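Local coordinates for alkaline phosphatase (Antarctic bacterium, PDB 2W5V), which probably hydrolyses phosphate monoesters at alkaline pH, as a zinc- and magnesium-dependent alkaline phosphatase working through a phosphorylated serine, at residues 37-42 against 139-144; 51-56 against 61-66; 113-118 against 161-166. The protein carries 1 engineered substitution. One frame throughout, in Å; residues are numbered along the deposited sequence.

Contact 1 (37-42 against 139-144); sequences VILLIS and ASFYAH
The ring of F141 meets the ends of L39 and I41, two alternate residues on one face of strand 37-42. CB of F141 points toward the strand and, with CG anti to the carbonyl carbon (chi1 -74°), carries the ring outward from its loop. Farther along, the two sides of the ring divide between the partners. CE1 lies 4.0 Å from CD1 of I41, while CE2 lies 4.0 Å from CD2 of L39. CZ, the tip, faces both methyls, 3.9 Å from L39 CD2 and 4.0 Å from I41 CD1. Both methyls approach the ring obliquely. I41 comes at F141 from the opposite direction, its chain extended to CD1, whereas L39 crosses it at about a right angle. The strand belongs to the central mixed sheet of the alkaline phosphatase fold, flanked by strands 249-255 and 294-299, and L40 faces helix 267-291 on the other side. F91 of helix 86-93 and M252 of strand 249-255 each touch both I41 and F141, adding apolar neighbours to the ring; S92 also touches it. On the loop, the carbonyl oxygen of A139 accepts from Y142 N (3.0 Å) and A143 N (2.8 Å), so that the chain turns through S140 and F141. The side chain of I41 also lies about 4 Å from those of the magnesium ligands T137 and E254.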
loop_
_atom_site.group_PDB
_atom_site.type_symbol
_atom_site.label_atom_id
_atom_site.label_comp_id
_atom_site.label_asym_id
_atom_site.label_seq_id
_atom_site.Cartn_x
_atom_site.Cartn_y
_atom_site.Cartn_z
ATOM N N VAL B 37 -3.225 24.000 -3.305
ATOM C CA VAL B 37 -3.386 22.556 -3.228
ATOM C C VAL B 37 -3.434 21.967 -4.639
ATOM O O VAL B 37 -4.150 22.467 -5.508
ATOM C CB VAL B 37 -4.683 22.178 -2.508
ATOM C CG1 VAL B 37 -4.840 20.664 -2.480
ATOM C CG2 VAL B 37 -4.693 22.738 -1.099
ATOM N N ILE B 38 -2.642 20.928 -4.870
ATOM C CA ILE B 38 -2.722 20.165 -6.106
ATOM C C ILE B 38 -3.087 18.731 -5.747
ATOM O O ILE B 38 -2.376 18.076 -4.990
ATOM C CB ILE B 38 -1.388 20.178 -6.861
ATOM C CG1 ILE B 38 -0.981 21.619 -7.205
ATOM C CG2 ILE B 38 -1.492 19.315 -8.111
ATOM C CD1 ILE B 38 0.468 21.757 -7.647
ATOM N N LEU B 39 -4.216 18.257 -6.261
ATOM C CA LEU B 39 -4.665 16.899 -5.999
ATOM C C LEU B 39 -4.552 16.062 -7.273
ATOM O O LEU B 39 -5.239 16.323 -8.257
ATOM C CB LEU B 39 -6.110 16.922 -5.502
ATOM C CG LEU B 39 -6.758 15.551 -5.372
ATOM C CD1 LEU B 39 -5.986 14.683 -4.375
ATOM C CD2 LEU B 39 -8.206 15.710 -4.957
ATOM N N LEU B 40 -3.658 15.081 -7.272
ATOM C CA LEU B 40 -3.455 14.252 -8.458
ATOM C C LEU B 40 -4.071 12.892 -8.202
ATOM O O LEU B 40 -3.806 12.256 -7.181
ATOM C CB LEU B 40 -1.966 14.100 -8.772
ATOM C CG LEU B 40 -1.195 15.413 -8.903
ATOM C CD1 LEU B 40 0.287 15.174 -8.940
ATOM C CD2 LEU B 40 -1.639 16.142 -10.140
ATOM N N ILE B 41 -4.910 12.459 -9.127
ATOM C CA ILE B 41 -5.647 11.224 -8.970
ATOM C C ILE B 41 -5.273 10.279 -10.099
ATOM O O ILE B 41 -5.445 10.597 -11.277
ATOM C CB ILE B 41 -7.164 11.476 -9.019
ATOM C CG1 ILE B 41 -7.594 12.395 -7.874
ATOM C CG2 ILE B 41 -7.931 10.161 -8.981
ATOM C CD1 ILE B 41 -9.076 12.762 -7.913
ATOM N N SER B 42 -4.752 9.119 -9.728
ATOM C CA SER B 42 -4.475 8.062 -10.687
ATOM C C SER B 42 -5.655 7.104 -10.636
ATOM O O SER B 42 -5.804 6.336 -9.679
ATOM C CB SER B 42 -3.192 7.325 -10.302
ATOM O OG SER B 42 -3.172 7.044 -8.908
ATOM N N ALA B 139 -15.683 15.277 -13.585
ATOM C CA ALA B 139 -17.053 15.773 -13.441
ATOM C C ALA B 139 -17.412 15.991 -11.977
ATOM O O ALA B 139 -18.083 16.965 -11.626
ATOM C CB ALA B 139 -18.037 14.809 -14.074
ATOM N N SER B 140 -16.970 15.074 -11.127
ATOM C CA SER B 140 -17.290 15.155 -9.710
ATOM C C SER B 140 -16.761 16.433 -9.069
ATOM O O SER B 140 -17.212 16.815 -7.992
ATOM C CB SER B 140 -16.749 13.934 -8.956
ATOM O OG SER B 140 -17.387 12.749 -9.394
ATOM N N PHE B 141 -15.816 17.099 -9.724
ATOM C CA PHE B 141 -15.255 18.325 -9.165
ATOM C C PHE B 141 -15.945 19.621 -9.636
ATOM O O PHE B 141 -15.665 20.693 -9.110
ATOM C CB PHE B 141 -13.739 18.382 -9.393
ATOM C CG PHE B 141 -12.972 17.436 -8.504
ATOM C CD1 PHE B 141 -12.899 16.086 -8.811
ATOM C CD2 PHE B 141 -12.374 17.887 -7.337
ATOM C CE1 PHE B 141 -12.225 15.200 -7.984
ATOM C CE2 PHE B 141 -11.688 16.999 -6.503
ATOM C CZ PHE B 141 -11.618 15.658 -6.829
ATOM N N TYR B 142 -16.851 19.533 -10.605
ATOM C CA TYR B 142 -17.537 20.749 -11.059
ATOM C C TYR B 142 -19.031 20.598 -11.345
ATOM O O TYR B 142 -19.715 21.599 -11.533
ATOM C CB TYR B 142 -16.841 21.355 -12.282
ATOM C CG TYR B 142 -16.940 20.510 -13.538
ATOM C CD1 TYR B 142 -18.061 20.580 -14.375
ATOM C CD2 TYR B 142 -15.914 19.652 -13.890
ATOM C CE1 TYR B 142 -18.145 19.803 -15.534
ATOM C CE2 TYR B 142 -15.985 18.883 -15.033
ATOM C CZ TYR B 142 -17.094 18.959 -15.854
ATOM O OH TYR B 142 -17.132 18.172 -16.984
ATOM N N ALA B 143 -19.531 19.367 -11.384
ATOM C CA ALA B 143 -20.932 19.129 -11.719
ATOM C C ALA B 143 -21.705 18.431 -10.608
ATOM O O ALA B 143 -21.122 17.891 -9.672
ATOM C CB ALA B 143 -21.045 18.330 -13.009
ATOM N N HIS B 144 -23.027 18.446 -10.730
ATOM C CA HIS B 144 -23.895 17.700 -9.827
ATOM C C HIS B 144 -24.946 16.973 -10.650
ATOM O O HIS B 144 -25.853 17.597 -11.190
ATOM C CB HIS B 144 -24.569 18.653 -8.839
ATOM C CG HIS B 144 -23.603 19.484 -8.057
ATOM N ND1 HIS B 144 -22.947 19.009 -6.939
ATOM C CD2 HIS B 144 -23.167 20.754 -8.233
ATOM C CE1 HIS B 144 -22.162 19.953 -6.456
ATOM N NE2 HIS B 144 -22.273 21.023 -7.225
#

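Contact 2 (51-56 against 61-66); sequences SSTFYF and PNYTQF
P61 O is gripped twice by T64: by its backbone N at 3.1 Å and by its hydroxyl OG1 at 2.8 Å. The hydroxyl bond runs nearly straight along the carbonyl, with a C=O...OG1 angle of 178°. T64 places OG1 between its backbone N and carbonyl carbon (chi1 61°), which leaves CG2 for the ring of F54. That methyl packs tightly, 3.4 Å from F54 CE2, and approaches the ring obliquely. P61 takes one face of the same ring in a CH-pi contact: CG stands 3.6 Å from the ring centroid and only 4° off the normal. The same P61 CG also lies 3.5 Å from T53 OG1, a hydroxyl hydrogen-bonded to I50 O in the helix. The contact thus folds the chain leaving helix 47-52 back on the 3-10 turn 62-65, just ahead of strand 68-73. Y63 CB approaches the F54 ring obliquely, 4.2 Å from F54 CZ. In the ring of the tyrosine, Y63 CD1 is 3.8 Å from T53 OG1. The carboxylate of D278, on helix 267-291, receives the backbone N-H groups of N62 and Y63. This region lies at the dimer interface, where L341 of the second subunit packs on F54, I357 of that subunit on Y63, and its K73 NZ bonds F54 O.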
loop_
_atom_site.group_PDB
_atom_site.type_symbol
_atom_site.label_atom_id
_atom_site.label_comp_id
_atom_site.label_asym_id
_atom_site.label_seq_id
_atom_site.Cartn_x
_atom_site.Cartn_y
_atom_site.Cartn_z
ATOM N N SER B 51 3.650 0.266 -7.942
ATOM C CA SER B 51 4.912 -0.467 -7.886
ATOM C C SER B 51 5.561 -0.691 -9.258
ATOM O O SER B 51 6.792 -0.768 -9.369
ATOM C CB SER B 51 4.699 -1.806 -7.192
ATOM O OG SER B 51 4.334 -1.596 -5.843
ATOM N N SER B 52 4.749 -0.784 -10.306
ATOM C CA SER B 52 5.300 -1.034 -11.635
ATOM C C SER B 52 6.283 0.053 -12.070
ATOM O O SER B 52 7.206 -0.225 -12.825
ATOM C CB SER B 52 4.190 -1.243 -12.685
ATOM O OG SER B 52 3.482 -0.046 -12.951
ATOM N N THR B 53 6.104 1.282 -11.588
ATOM C CA THR B 53 7.027 2.361 -11.950
ATOM C C THR B 53 8.437 2.121 -11.411
ATOM O O THR B 53 9.398 2.728 -11.886
ATOM C CB THR B 53 6.536 3.750 -11.480
ATOM O OG1 THR B 53 6.538 3.816 -10.043
ATOM C CG2 THR B 53 5.128 4.019 -11.981
ATOM N N PHE B 54 8.561 1.241 -10.418
ATOM C CA PHE B 54 9.859 0.917 -9.833
ATOM C C PHE B 54 10.579 -0.164 -10.631
ATOM O O PHE B 54 11.738 -0.476 -10.348
ATOM C CB PHE B 54 9.709 0.472 -8.369
ATOM C CG PHE B 54 9.355 1.596 -7.431
ATOM C CD1 PHE B 54 8.067 2.095 -7.380
ATOM C CD2 PHE B 54 10.317 2.165 -6.612
ATOM C CE1 PHE B 54 7.740 3.138 -6.526
ATOM C CE2 PHE B 54 9.992 3.209 -5.758
ATOM C CZ PHE B 54 8.705 3.691 -5.715
ATOM N N TYR B 55 9.893 -0.733 -11.621
ATOM C CA TYR B 55 10.467 -1.813 -12.429
ATOM C C TYR B 55 10.409 -1.557 -13.928
ATOM O O TYR B 55 11.222 -2.093 -14.694
ATOM C CB TYR B 55 9.758 -3.134 -12.131
ATOM C CG TYR B 55 9.971 -3.626 -10.721
ATOM C CD1 TYR B 55 9.099 -3.264 -9.705
ATOM C CD2 TYR B 55 11.052 -4.439 -10.399
ATOM C CE1 TYR B 55 9.278 -3.698 -8.414
ATOM C CE2 TYR B 55 11.249 -4.883 -9.094
ATOM C CZ TYR B 55 10.354 -4.503 -8.105
ATOM O OH TYR B 55 10.519 -4.924 -6.804
ATOM N N PHE B 56 9.439 -0.760 -14.357
ATOM C CA PHE B 56 9.204 -0.573 -15.785
ATOM C C PHE B 56 9.339 0.875 -16.237
ATOM O O PHE B 56 8.871 1.242 -17.309
ATOM C CB PHE B 56 7.831 -1.127 -16.168
ATOM C CG PHE B 56 7.723 -2.610 -16.005
ATOM C CD1 PHE B 56 7.130 -3.157 -14.886
ATOM C CD2 PHE B 56 8.236 -3.461 -16.971
ATOM C CE1 PHE B 56 7.035 -4.525 -14.734
ATOM C CE2 PHE B 56 8.145 -4.828 -16.822
ATOM C CZ PHE B 56 7.544 -5.362 -15.698
ATOM N N PRO B 61 11.207 6.644 -9.728
ATOM C CA PRO B 61 9.870 7.246 -9.750
ATOM C C PRO B 61 9.782 8.457 -8.836
ATOM O O PRO B 61 10.413 8.488 -7.783
ATOM C CB PRO B 61 8.974 6.136 -9.192
ATOM C CG PRO B 61 9.751 4.885 -9.327
ATOM C CD PRO B 61 11.184 5.264 -9.219
ATOM N N ASN B 62 8.977 9.438 -9.225
ATOM C CA ASN B 62 8.765 10.608 -8.387
ATOM C C ASN B 62 8.024 10.247 -7.101
ATOM O O ASN B 62 8.099 10.966 -6.105
ATOM C CB ASN B 62 8.060 11.705 -9.187
ATOM C CG ASN B 62 8.966 12.305 -10.243
ATOM O OD1 ASN B 62 10.015 12.859 -9.916
ATOM N ND2 ASN B 62 8.580 12.188 -11.510
ATOM N N TYR B 63 7.336 9.110 -7.109
ATOM C CA TYR B 63 6.781 8.583 -5.865
ATOM C C TYR B 63 7.797 8.609 -4.712
ATOM O O TYR B 63 7.424 8.839 -3.563
ATOM C CB TYR B 63 6.260 7.151 -6.050
ATOM C CG TYR B 63 4.921 7.053 -6.741
ATOM C CD1 TYR B 63 4.826 6.615 -8.055
ATOM C CD2 TYR B 63 3.752 7.402 -6.081
ATOM C CE1 TYR B 63 3.594 6.533 -8.700
ATOM C CE2 TYR B 63 2.512 7.323 -6.711
ATOM C CZ TYR B 63 2.438 6.886 -8.020
ATOM O OH TYR B 63 1.209 6.797 -8.649
ATOM N N THR B 64 9.073 8.358 -5.004
ATOM C CA THR B 64 10.066 8.225 -3.934
ATOM C C THR B 64 10.352 9.534 -3.190
ATOM O O THR B 64 11.003 9.528 -2.149
ATOM C CB THR B 64 11.404 7.645 -4.431
ATOM O OG1 THR B 64 11.966 8.526 -5.409
ATOM C CG2 THR B 64 11.198 6.265 -5.032
ATOM N N GLN B 65 9.883 10.648 -3.732
ATOM C CA GLN B 65 10.037 11.934 -3.054
ATOM C C GLN B 65 9.141 12.061 -1.822
ATOM O O GLN B 65 9.370 12.925 -0.980
ATOM C CB GLN B 65 9.749 13.092 -4.013
ATOM C CG GLN B 65 10.704 13.197 -5.182
ATOM C CD GLN B 65 10.482 14.446 -6.012
ATOM O OE1 GLN B 65 10.496 15.563 -5.491
ATOM N NE2 GLN B 65 10.279 14.265 -7.312
ATOM N N PHE B 66 8.115 11.219 -1.715
ATOM C CA PHE B 66 7.148 11.358 -0.625
ATOM C C PHE B 66 7.592 10.685 0.666
ATOM O O PHE B 66 8.148 9.591 0.646
ATOM C CB PHE B 66 5.776 10.794 -1.021
ATOM C CG PHE B 66 5.045 11.617 -2.041
ATOM C CD1 PHE B 66 5.035 11.242 -3.379
ATOM C CD2 PHE B 66 4.349 12.757 -1.664
ATOM C CE1 PHE B 66 4.355 11.997 -4.315
ATOM C CE2 PHE B 66 3.662 13.515 -2.600
ATOM C CZ PHE B 66 3.667 13.135 -3.920
#

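Contact 3 (113-118 against 161-166)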
loop_
_atom_site.group_PDB
_atom_site.type_symbol
_atom_site.label_atom_id
_atom_site.label_comp_id
_atom_site.label_asym_id
_atom_site.label_seq_id
_atom_site.Cartn_x
_atom_site.Cartn_y
_atom_site.Cartn_z
ATOM N N SER B 113 -19.143 21.207 -3.116
ATOM C CA SER B 113 -17.841 20.614 -3.438
ATOM C C SER B 113 -16.663 21.490 -3.017
ATOM O O SER B 113 -16.828 22.671 -2.698
ATOM C CB SER B 113 -17.745 20.360 -4.942
ATOM O OG SER B 113 -17.371 21.549 -5.619
ATOM N N ILE B 114 -15.466 20.910 -3.047
ATOM C CA ILE B 114 -14.256 21.641 -2.685
ATOM C C ILE B 114 -13.978 22.769 -3.688
ATOM O O ILE B 114 -13.441 23.817 -3.326
ATOM C CB ILE B 114 -13.034 20.691 -2.569
ATOM C CG1 ILE B 114 -11.863 21.395 -1.864
ATOM C CG2 ILE B 114 -12.644 20.187 -3.931
ATOM C CD1 ILE B 114 -12.165 21.810 -0.427
ATOM N N VAL B 115 -14.346 22.561 -4.948
ATOM C CA VAL B 115 -14.216 23.621 -5.949
ATOM C C VAL B 115 -15.151 24.802 -5.643
ATOM O O VAL B 115 -14.768 25.963 -5.807
ATOM C CB VAL B 115 -14.463 23.082 -7.379
ATOM C CG1 VAL B 115 -14.631 24.216 -8.381
ATOM C CG2 VAL B 115 -13.319 22.158 -7.801
ATOM N N GLU B 116 -16.378 24.511 -5.210
ATOM C CA GLU B 116 -17.318 25.576 -4.857
ATOM C C GLU B 116 -16.870 26.330 -3.599
ATOM O O GLU B 116 -17.022 27.548 -3.503
ATOM C CB GLU B 116 -18.738 25.010 -4.699
ATOM C CG GLU B 116 -19.324 24.553 -6.034
ATOM C CD GLU B 116 -20.543 23.636 -5.908
ATOM O OE1 GLU B 116 -20.714 22.963 -4.867
ATOM O OE2 GLU B 116 -21.325 23.574 -6.881
ATOM N N ILE B 117 -16.311 25.603 -2.639
ATOM C CA ILE B 117 -15.706 26.225 -1.459
ATOM C C ILE B 117 -14.497 27.078 -1.851
ATOM O O ILE B 117 -14.335 28.207 -1.384
ATOM C CB ILE B 117 -15.292 25.146 -0.427
ATOM C CG1 ILE B 117 -16.548 24.569 0.239
ATOM C CG2 ILE B 117 -14.316 25.723 0.605
ATOM C CD1 ILE B 117 -16.305 23.290 1.004
ATOM N N ALA B 118 -13.647 26.550 -2.727
ATOM C CA ALA B 118 -12.462 27.296 -3.136
ATOM C C ALA B 118 -12.874 28.643 -3.737
ATOM O O ALA B 118 -12.322 29.696 -3.395
ATOM C CB ALA B 118 -11.659 26.494 -4.137
ATOM N N SER B 161 -20.368 26.298 -13.715
ATOM C CA SER B 161 -19.437 26.006 -12.634
ATOM C C SER B 161 -18.533 27.196 -12.335
ATOM O O SER B 161 -18.561 28.202 -13.037
ATOM C CB SER B 161 -18.588 24.779 -12.975
ATOM O OG SER B 161 -17.619 25.090 -13.962
ATOM N N ASP B 162 -17.716 27.058 -11.295
ATOM C CA ASP B 162 -16.818 28.123 -10.865
ATOM C C ASP B 162 -15.406 27.951 -11.436
ATOM O O ASP B 162 -14.534 28.791 -11.214
ATOM C CB ASP B 162 -16.764 28.167 -9.334
ATOM C CG ASP B 162 -18.098 28.548 -8.711
ATOM O OD1 ASP B 162 -18.616 29.641 -9.046
ATOM O OD2 ASP B 162 -18.622 27.761 -7.883
ATOM N N LEU B 163 -15.191 26.863 -12.171
ATOM C CA LEU B 163 -13.876 26.559 -12.735
ATOM C C LEU B 163 -13.286 27.728 -13.512
ATOM O O LEU B 163 -13.990 28.403 -14.268
ATOM C CB LEU B 163 -13.961 25.347 -13.657
ATOM C CG LEU B 163 -13.929 23.981 -12.992
ATOM C CD1 LEU B 163 -13.907 22.908 -14.066
ATOM C CD2 LEU B 163 -12.712 23.886 -12.087
ATOM N N ASP B 164 -11.989 27.949 -13.335
ATOM C CA ASP B 164 -11.278 28.997 -14.052
ATOM C C ASP B 164 -10.453 28.418 -15.194
ATOM O O ASP B 164 -10.113 29.120 -16.146
ATOM C CB ASP B 164 -10.355 29.738 -13.090
ATOM C CG ASP B 164 -11.117 30.388 -11.944
ATOM O OD1 ASP B 164 -11.838 31.391 -12.179
ATOM O OD2 ASP B 164 -10.991 29.895 -10.804
ATOM N N PHE B 165 -10.135 27.130 -15.090
ATOM C CA PHE B 165 -9.275 26.463 -16.065
ATOM C C PHE B 165 -9.671 24.996 -16.218
ATOM O O PHE B 165 -9.987 24.332 -15.235
ATOM C CB PHE B 165 -7.818 26.549 -15.591
ATOM C CG PHE B 165 -6.816 25.936 -16.541
ATOM C CD1 PHE B 165 -6.100 26.733 -17.424
ATOM C CD2 PHE B 165 -6.572 24.571 -16.530
ATOM C CE1 PHE B 165 -5.162 26.172 -18.289
ATOM C CE2 PHE B 165 -5.636 24.002 -17.395
ATOM C CZ PHE B 165 -4.932 24.802 -18.272
ATOM N N PHE B 166 -9.639 24.478 -17.441
ATOM C CA PHE B 166 -9.733 23.028 -17.610
ATOM C C PHE B 166 -9.049 22.581 -18.888
ATOM O O PHE B 166 -8.859 23.373 -19.813
ATOM C CB PHE B 166 -11.190 22.533 -17.549
ATOM C CG PHE B 166 -12.033 22.946 -18.734
ATOM C CD1 PHE B 166 -12.026 22.199 -19.904
ATOM C CD2 PHE B 166 -12.839 24.071 -18.668
ATOM C CE1 PHE B 166 -12.804 22.574 -20.995
ATOM C CE2 PHE B 166 -13.619 24.451 -19.751
ATOM C CZ PHE B 166 -13.601 23.698 -20.917
HETATM O O HOH W 1 -19.026 28.636 -5.144
#
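Two carboxylates, those of E116 and D162, are the flat groups here, their planes turned 68° apart. OE1 of E116 is met on its anti side by the backbone N of S113, at 2.9 Å and 30° out of the carboxylate plane. OE2 bonds H144 NE2, so the two oxygens of the group have separate partners. D162 comes across at about a right angle and sets OD2 against the aliphatic part of E116, 3.8 Å from CG. A water joins the two residues instead of a direct bond, donating to E116 O at 2.8 Å and to D162 OD2 at 2.9 Å. E116 also closes a capping box at the start of helix 114-120: its backbone N donates to S113 OG at 3.2 Å while its side chain takes the N-H of S113. With CG anti to the carbonyl carbon (chi1 -69°) and the chain extended beyond it, OE1 reaches the N-cap residue S113. On the buried side, V115 CG1 rests 4.2 Å from L163 CD2, with the two side chains at about a right angle; L163 packs further on Y142 and on T125 and V127 of strand 124-129. The helix start is thereby joined to the turn that leads into strand 165-169 of the central sheet. E116 OE2 and D162 OD2 remain 5.1 Å apart. Their like charges probably disfavour a closer approach, an effect that the bond from OE2 to H144 probably eases, while the water's donated bond may help stabilise D162 OD2; the pairing with E116 may in turn help fix the orientation of that imidazole.

In the fold
From the N terminus, strand 36-42 supplies the first half of contact 1, whose loop closes only at 139-144, almost a hundred residues on. Within that span the chain passes through helix 47-52 and closes contact 2, a short local turn before strand 68-73, in the region facing the second subunit. Contact 3 opens at 113-118, still inside the loop of contact 1, but closes after it at 161-166, so the two loops cross. These two also touch: F141 O packs on V115 CG2, and Y142 O on S161 CB. Together they tie the central sheet to helix 114-120 and the 139-144 loop, while contact 2 stands about 31 Å from contact 3, centre to centre.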